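Local coordinates for beta-mannosidase (Trichoderma harzianum, PDB 4CVU), which probably hydrolyses terminal beta-D-mannose residues from the non-reducing ends of beta-mannosides, as a fungal member of glycoside hydrolase family 2, at residues V465-N476 / L521-I532. Residues are numbered along the deposited sequence; the frame is centred on the assembly and turned at random.
Sequences VGEITYNVRRLN and LFNVLAANSHSI. With MAN (alpha-D-mannopyranose), chain E; MAN (alpha-D-mannopyranose), chain B; NAG (2-acetamido-2-deoxy-beta-D-glucopyranose), chain C; MAN (alpha-D-mannopyranose), chain D.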
# COMPACT_ATOMS: atom_id res chain seq x y z
N VAL A 465 26.80 -34.32 8.84
CA VAL A 465 26.67 -35.30 9.92
C VAL A 465 26.42 -34.60 11.26
O VAL A 465 25.62 -35.07 12.06
CB VAL A 465 27.93 -36.23 9.98
CG1 VAL A 465 28.01 -36.95 11.31
CG2 VAL A 465 27.93 -37.21 8.80
N GLY A 466 27.05 -33.46 11.49
CA GLY A 466 26.73 -32.67 12.69
C GLY A 466 25.23 -32.35 12.68
O GLY A 466 24.54 -32.52 13.68
N GLU A 467 24.76 -31.97 11.50
CA GLU A 467 23.36 -31.57 11.29
C GLU A 467 22.41 -32.73 11.44
O GLU A 467 21.45 -32.64 12.20
CB GLU A 467 23.22 -30.88 9.93
CG GLU A 467 21.90 -31.01 9.22
CD GLU A 467 21.95 -30.35 7.87
OE1 GLU A 467 22.97 -29.71 7.56
OE2 GLU A 467 20.97 -30.47 7.11
N ILE A 468 22.64 -33.83 10.71
CA ILE A 468 21.73 -34.96 10.81
C ILE A 468 21.69 -35.54 12.23
O ILE A 468 20.62 -35.87 12.71
CB ILE A 468 22.06 -36.08 9.82
CG1 ILE A 468 22.11 -35.55 8.39
CG2 ILE A 468 21.03 -37.18 9.91
CD1 ILE A 468 20.87 -34.80 7.96
N THR A 469 22.85 -35.64 12.88
CA THR A 469 22.94 -36.21 14.22
C THR A 469 22.22 -35.36 15.28
O THR A 469 21.44 -35.87 16.09
CB THR A 469 24.43 -36.38 14.65
OG1 THR A 469 25.12 -37.23 13.71
CG2 THR A 469 24.51 -36.99 16.03
N TYR A 470 22.44 -34.06 15.25
CA TYR A 470 21.75 -33.14 16.17
C TYR A 470 20.21 -33.18 16.01
O TYR A 470 19.46 -33.36 16.97
CB TYR A 470 22.24 -31.71 15.95
CG TYR A 470 21.44 -30.70 16.76
CD1 TYR A 470 21.49 -30.72 18.14
CD2 TYR A 470 20.62 -29.76 16.14
CE1 TYR A 470 20.76 -29.82 18.90
CE2 TYR A 470 19.89 -28.83 16.88
CZ TYR A 470 19.96 -28.87 18.25
OH TYR A 470 19.24 -27.97 19.02
N ASN A 471 19.73 -33.00 14.78
CA ASN A 471 18.28 -32.93 14.56
C ASN A 471 17.54 -34.27 14.70
O ASN A 471 16.45 -34.29 15.29
CB ASN A 471 18.00 -32.27 13.23
CG ASN A 471 18.31 -30.80 13.27
OD1 ASN A 471 17.61 -30.02 13.92
ND2 ASN A 471 19.38 -30.40 12.57
N VAL A 472 18.12 -35.37 14.22
CA VAL A 472 17.54 -36.72 14.44
C VAL A 472 17.40 -37.02 15.95
O VAL A 472 16.34 -37.48 16.40
CB VAL A 472 18.34 -37.84 13.75
CG1 VAL A 472 18.00 -39.20 14.35
CG2 VAL A 472 18.05 -37.87 12.25
N ARG A 473 18.46 -36.74 16.71
CA ARG A 473 18.43 -36.91 18.18
C ARG A 473 17.42 -35.98 18.85
O ARG A 473 16.65 -36.42 19.73
CB ARG A 473 19.82 -36.71 18.82
CG ARG A 473 20.82 -37.81 18.52
CD ARG A 473 22.23 -37.47 19.00
NE ARG A 473 22.39 -37.50 20.47
CZ ARG A 473 22.37 -38.62 21.20
NH1 ARG A 473 22.17 -39.81 20.63
NH2 ARG A 473 22.55 -38.55 22.51
N ARG A 474 17.43 -34.71 18.44
CA ARG A 474 16.52 -33.69 18.99
C ARG A 474 15.05 -34.05 18.83
O ARG A 474 14.27 -33.90 19.77
CB ARG A 474 16.81 -32.31 18.36
CG ARG A 474 15.91 -31.16 18.85
CD ARG A 474 16.31 -29.79 18.28
NE ARG A 474 16.15 -29.72 16.84
CZ ARG A 474 15.01 -29.42 16.20
NH1 ARG A 474 13.92 -29.10 16.89
NH2 ARG A 474 14.97 -29.42 14.88
N LEU A 475 14.69 -34.54 17.64
CA LEU A 475 13.29 -34.70 17.24
C LEU A 475 12.69 -36.07 17.52
O LEU A 475 11.47 -36.21 17.50
CB LEU A 475 13.15 -34.38 15.75
CG LEU A 475 13.33 -32.89 15.42
CD1 LEU A 475 13.36 -32.67 13.91
CD2 LEU A 475 12.22 -32.07 16.03
N ASN A 476 13.55 -37.06 17.82
CA ASN A 476 13.15 -38.47 17.86
C ASN A 476 12.02 -38.81 18.84
O ASN A 476 11.28 -39.75 18.61
CB ASN A 476 14.35 -39.37 18.18
CG ASN A 476 14.08 -40.80 17.82
OD1 ASN A 476 13.94 -41.14 16.65
ND2 ASN A 476 13.95 -41.64 18.82
N LEU A 521 23.96 -41.08 5.88
CA LEU A 521 22.72 -40.66 6.53
C LEU A 521 21.88 -41.81 7.12
O LEU A 521 21.39 -41.68 8.24
CB LEU A 521 21.88 -39.79 5.58
CG LEU A 521 22.10 -38.26 5.63
CD1 LEU A 521 23.54 -37.83 5.78
CD2 LEU A 521 21.50 -37.59 4.42
N PHE A 522 21.67 -42.91 6.41
CA PHE A 522 20.89 -44.01 7.01
C PHE A 522 21.58 -44.59 8.23
O PHE A 522 20.93 -44.95 9.21
CB PHE A 522 20.59 -45.14 6.02
CG PHE A 522 19.72 -46.25 6.60
CD1 PHE A 522 18.49 -45.95 7.17
CD2 PHE A 522 20.13 -47.58 6.57
CE1 PHE A 522 17.66 -46.94 7.69
CE2 PHE A 522 19.32 -48.59 7.09
CZ PHE A 522 18.09 -48.26 7.66
N ASN A 523 22.91 -44.72 8.17
CA ASN A 523 23.67 -45.16 9.35
C ASN A 523 23.53 -44.22 10.51
O ASN A 523 23.31 -44.65 11.60
CB ASN A 523 25.16 -45.40 9.04
CG ASN A 523 25.41 -46.83 8.68
OD1 ASN A 523 25.28 -47.70 9.55
ND2 ASN A 523 25.72 -47.11 7.41
N VAL A 524 23.60 -42.91 10.25
CA VAL A 524 23.41 -41.92 11.33
C VAL A 524 22.01 -42.01 11.97
O VAL A 524 21.88 -41.99 13.20
CB VAL A 524 23.65 -40.48 10.85
CG1 VAL A 524 23.24 -39.47 11.92
CG2 VAL A 524 25.11 -40.26 10.50
N LEU A 525 20.97 -42.12 11.16
CA LEU A 525 19.61 -42.27 11.71
C LEU A 525 19.45 -43.57 12.52
O LEU A 525 18.88 -43.57 13.63
CB LEU A 525 18.57 -42.29 10.60
CG LEU A 525 17.13 -42.62 11.04
CD1 LEU A 525 16.64 -41.67 12.12
CD2 LEU A 525 16.21 -42.55 9.84
N ALA A 526 19.89 -44.67 11.91
CA ALA A 526 19.84 -45.98 12.56
C ALA A 526 20.64 -46.03 13.89
O ALA A 526 20.21 -46.68 14.84
CB ALA A 526 20.29 -47.09 11.62
N ALA A 527 21.74 -45.31 13.94
CA ALA A 527 22.49 -45.19 15.17
C ALA A 527 21.69 -44.51 16.28
O ALA A 527 21.91 -44.77 17.46
CB ALA A 527 23.76 -44.41 14.92
N ASN A 528 20.76 -43.63 15.91
CA ASN A 528 20.04 -42.79 16.89
C ASN A 528 18.53 -43.01 17.00
O ASN A 528 17.86 -42.32 17.78
CB ASN A 528 20.36 -41.32 16.60
CG ASN A 528 21.80 -40.97 16.97
OD1 ASN A 528 22.12 -40.77 18.14
ND2 ASN A 528 22.67 -40.91 15.98
N SER A 529 18.02 -43.98 16.26
CA SER A 529 16.58 -44.29 16.27
C SER A 529 16.31 -45.70 15.77
O SER A 529 16.80 -46.07 14.70
CB SER A 529 15.81 -43.29 15.36
OG SER A 529 14.41 -43.44 15.52
N HIS A 530 15.54 -46.48 16.53
CA HIS A 530 15.04 -47.81 16.09
C HIS A 530 13.59 -47.70 15.56
O HIS A 530 13.09 -48.63 14.94
CB HIS A 530 15.07 -48.85 17.24
CG HIS A 530 16.44 -49.17 17.75
ND1 HIS A 530 17.35 -49.92 17.04
CD2 HIS A 530 17.05 -48.85 18.92
CE1 HIS A 530 18.47 -50.03 17.74
NE2 HIS A 530 18.31 -49.39 18.88
N SER A 531 12.95 -46.54 15.81
CA SER A 531 11.52 -46.38 15.64
C SER A 531 11.11 -45.68 14.32
O SER A 531 9.99 -45.89 13.82
CB SER A 531 10.97 -45.60 16.84
OG SER A 531 11.57 -44.33 16.96
N ILE A 532 12.00 -44.88 13.73
CA ILE A 532 11.63 -44.04 12.59
C ILE A 532 12.21 -44.57 11.28
O ILE A 532 13.43 -44.64 11.14
CB ILE A 532 12.10 -42.61 12.78
CG1 ILE A 532 11.48 -42.02 14.07
CG2 ILE A 532 11.72 -41.77 11.56
CD1 ILE A 532 9.98 -42.07 14.15
C1 MAN E . 29.54 -48.69 12.10
C2 MAN E . 29.79 -48.96 10.63
C3 MAN E . 28.47 -49.00 9.83
C4 MAN E . 27.59 -50.09 10.46
C5 MAN E . 27.37 -49.72 11.93
C6 MAN E . 26.51 -50.72 12.68
O2 MAN E . 30.44 -50.25 10.59
O3 MAN E . 28.71 -49.34 8.46
O4 MAN E . 26.38 -50.26 9.69
O5 MAN E . 28.62 -49.65 12.63
O6 MAN E . 26.40 -50.31 14.06
C1 MAN B . 30.13 -34.87 18.13
C2 MAN B . 29.73 -33.42 18.34
C3 MAN B . 28.27 -33.22 17.95
C4 MAN B . 28.01 -33.70 16.53
C5 MAN B . 28.55 -35.12 16.34
C6 MAN B . 28.52 -35.58 14.89
O2 MAN B . 30.53 -32.62 17.51
O3 MAN B . 27.93 -31.87 18.10
O4 MAN B . 26.61 -33.71 16.32
O5 MAN B . 29.90 -35.25 16.79
O6 MAN B . 28.84 -36.97 14.82
C1 NAG C . 20.15 -46.17 22.81
C2 NAG C . 20.71 -47.49 22.26
C3 NAG C . 22.20 -47.35 22.04
C4 NAG C . 22.49 -46.17 21.09
C5 NAG C . 21.79 -44.92 21.62
C6 NAG C . 21.84 -43.70 20.70
C7 NAG C . 19.51 -49.51 22.94
C8 NAG C . 19.28 -50.53 24.02
N2 NAG C . 20.39 -48.55 23.20
O3 NAG C . 22.66 -48.56 21.48
O4 NAG C . 23.88 -45.93 21.01
O5 NAG C . 20.43 -45.16 21.87
O6 NAG C . 21.33 -42.60 21.43
O7 NAG C . 18.89 -49.60 21.89
C1 MAN D . 28.89 -37.89 18.35
C2 MAN D . 29.84 -37.02 19.13
C3 MAN D . 29.85 -37.47 20.59
C4 MAN D . 28.42 -37.60 21.14
C5 MAN D . 27.48 -38.32 20.18
C6 MAN D . 26.03 -38.25 20.66
O2 MAN D . 29.40 -35.67 19.08
O3 MAN D . 30.55 -36.51 21.36
O4 MAN D . 28.40 -38.35 22.33
O5 MAN D . 27.58 -37.79 18.90
O6 MAN D . 25.58 -36.93 20.84
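R473 NH1 is shared by two acceptors, N528 OD1 across the contact and O6 of the N-acetylglucosamine. It donates to N528 OD1 at 2.7 Å, with the acceptor lying in the guanidinium plane and the bond running almost straight out of the amide carbonyl; the two flat groups are turned 73° apart. A bend at chi3 (72°) brings the arginine head round to this edge, where NH1 also donates to O6 of the N-acetylglucosamine at 3.0 Å. NE makes a salt bridge with D259 and NH2 bonds to S257, while C6 of the chain D mannose packs over the centre of one guanidinium face. The rotation of the N528 amide is fixed by its ND2, which donates to V524 O, 3.1 Å away and one turn back in its own helix.

Near the C-terminal ends of the two helices, S529 OG donates to N476 OD1 at 2.6 Å, and N476 ND2 is taken up by I233 O of the strand 227-237. Toward the N-terminal ends of the two segments the contact is mostly aliphatic. V472 CG1 meets L525 CD1 at 3.6 Å, and I468 CG1 meets L521 CD1 at 3.7 Å, both pairs crossing nearly at right angles. V524 CG1 touches both I468 CG2 and T469 OG1, the threonine hydroxyl donating to V465 O.

These neighbouring, roughly parallel helices (32°) belong to the beta/alpha barrel expected of the family's catalytic domain. Apolar packing joins their flanks, while R473 ties the same helix pair to D259 and S257 of an adjoining beta-sheet and to a glycan attached to the protein itself, so sugar and protein share one polar network.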